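Local coordinates for protein sgbp-b (Bacteroides uniformis, PDB 7K44) that probably binds xyloglucan at the cell surface as a glycan-binding protein of a gut bacterium's xyloglucan utilization locus, at residues V62-A67 / T117-T122. Sequence-based numbering, arbitrary orientation.
Sequences VYFTTA and TPFRRT
F64 and F119 meet in a T-shaped (edge-to-face) pair, with ring centroids 4.8 Å apart and planes turned 66° against each other. The CD2–CE2 edge of F64 does the touching. F64 CE2 stands above the middle of one F119 face and lies 3.8 Å from F119 CG, while F64 CD2 sits at the same distance from F119 CD2. Phenylalanine suits both places: the weakly positive C-H edge of one ring is set against the electron-rich face of the other, and neither brings a polar atom into this buried spot. With CG anti to its backbone N (chi1 176°), F119 turns a face to F64, whose CG, beside its own N (chi1 -63°), carries the ring edge over it. Replacing F119 with an alanine removes that face and is likely to open a gap, leaving the F64 ring freer to turn.

Strands 59-65 and 114-120 share one of the two four-stranded antiparallel sheets of an N-terminal beta-sandwich, probably Ig-like, since its strand orders match those of the following IPT/TIG domain. Strand 103-110 runs between them, so the rings reach across it on the same side of the sheet. Its L106, with V80 and L100, packs against F64.

At both strand ends, side chains bond to residues just beyond. The short T65 hydroxyl accepts from A67 N at 3.2 Å, an ST turn, and also bonds P75 O. R120, whose CB points away from segment 62-67, grips T122 side-on: NE lies 2.8 Å from T122 O in a nearly straight bond, and NH2 makes a more bent one to T122 OG1, out of the guanidinium plane. R121 pairs NE with D102 OD1 and NH1 with the V43 carbonyl.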
# COMPACT_ATOMS: atom_id res chain seq x y z
N VAL A 62 -8.31 35.75 15.77
CA VAL A 62 -7.78 34.80 14.80
C VAL A 62 -6.58 35.47 14.15
O VAL A 62 -6.68 36.62 13.71
CB VAL A 62 -8.84 34.43 13.74
CG1 VAL A 62 -8.25 33.49 12.69
CG2 VAL A 62 -10.05 33.81 14.40
N TYR A 63 -5.44 34.79 14.12
CA TYR A 63 -4.26 35.45 13.58
C TYR A 63 -3.24 34.42 13.11
O TYR A 63 -3.20 33.29 13.60
CB TYR A 63 -3.63 36.42 14.58
CG TYR A 63 -3.13 35.78 15.87
CD1 TYR A 63 -3.99 35.58 16.94
CD2 TYR A 63 -1.80 35.41 16.02
CE1 TYR A 63 -3.55 35.00 18.12
CE2 TYR A 63 -1.35 34.83 17.20
CZ TYR A 63 -2.22 34.63 18.25
OH TYR A 63 -1.78 34.05 19.42
N PHE A 64 -2.42 34.85 12.14
CA PHE A 64 -1.23 34.12 11.75
C PHE A 64 -0.05 34.64 12.56
O PHE A 64 0.04 35.84 12.86
CB PHE A 64 -0.93 34.36 10.26
CG PHE A 64 -2.00 33.83 9.33
CD1 PHE A 64 -3.11 34.60 9.01
CD2 PHE A 64 -1.88 32.57 8.76
CE1 PHE A 64 -4.09 34.12 8.13
CE2 PHE A 64 -2.86 32.08 7.89
CZ PHE A 64 -3.96 32.87 7.58
N THR A 65 0.84 33.72 12.93
CA THR A 65 2.01 34.04 13.74
C THR A 65 3.24 33.37 13.14
O THR A 65 3.15 32.29 12.55
CB THR A 65 1.83 33.63 15.20
OG1 THR A 65 2.95 34.09 15.98
CG2 THR A 65 1.71 32.13 15.37
N THR A 66 4.40 34.00 13.31
CA THR A 66 5.64 33.34 12.93
C THR A 66 6.02 32.23 13.92
O THR A 66 6.81 31.35 13.56
CB THR A 66 6.78 34.35 12.84
OG1 THR A 66 6.76 35.19 13.99
CG2 THR A 66 6.63 35.20 11.58
N ALA A 67 5.47 32.26 15.13
CA ALA A 67 5.76 31.23 16.11
C ALA A 67 5.28 29.86 15.64
O ALA A 67 4.25 29.73 14.96
CB ALA A 67 5.08 31.56 17.44
N THR A 117 -2.37 25.62 14.46
CA THR A 117 -2.04 24.59 13.48
C THR A 117 -0.92 25.14 12.62
O THR A 117 -0.83 26.36 12.44
CB THR A 117 -3.27 24.25 12.62
OG1 THR A 117 -2.99 23.11 11.80
CG2 THR A 117 -3.68 25.42 11.72
N PRO A 118 -0.05 24.29 12.09
CA PRO A 118 0.97 24.77 11.16
C PRO A 118 0.33 25.41 9.94
O PRO A 118 -0.76 25.03 9.51
CB PRO A 118 1.73 23.50 10.76
CG PRO A 118 1.45 22.53 11.85
CD PRO A 118 0.06 22.83 12.32
N PHE A 119 1.00 26.43 9.39
CA PHE A 119 0.55 27.09 8.18
C PHE A 119 1.74 27.36 7.27
O PHE A 119 2.81 27.78 7.74
CB PHE A 119 -0.16 28.44 8.47
CG PHE A 119 -0.55 29.17 7.22
CD1 PHE A 119 -1.66 28.77 6.49
CD2 PHE A 119 0.24 30.20 6.72
CE1 PHE A 119 -2.00 29.41 5.32
CE2 PHE A 119 -0.10 30.84 5.54
CZ PHE A 119 -1.22 30.45 4.84
N ARG A 120 1.54 27.14 5.97
CA ARG A 120 2.44 27.67 4.95
C ARG A 120 1.62 28.05 3.72
O ARG A 120 0.56 27.48 3.45
CB ARG A 120 3.58 26.71 4.60
CG ARG A 120 3.16 25.28 4.38
CD ARG A 120 4.33 24.42 3.91
NE ARG A 120 4.82 24.84 2.60
CZ ARG A 120 6.11 25.02 2.32
NH1 ARG A 120 7.03 24.83 3.25
NH2 ARG A 120 6.47 25.39 1.10
N ARG A 121 2.12 29.05 2.99
CA ARG A 121 1.37 29.63 1.88
C ARG A 121 1.41 28.79 0.61
O ARG A 121 0.54 28.96 -0.25
CB ARG A 121 1.92 31.00 1.50
CG ARG A 121 1.47 32.15 2.35
CD ARG A 121 1.77 33.47 1.66
NE ARG A 121 2.89 33.37 0.73
CZ ARG A 121 2.78 33.32 -0.60
NH1 ARG A 121 1.58 33.36 -1.17
NH2 ARG A 121 3.86 33.22 -1.35
N THR A 122 2.40 27.92 0.46
CA THR A 122 2.57 27.16 -0.77
C THR A 122 2.51 25.68 -0.46
O THR A 122 2.84 25.24 0.64
CB THR A 122 3.91 27.49 -1.44
OG1 THR A 122 4.96 27.32 -0.48
CG2 THR A 122 3.91 28.94 -1.92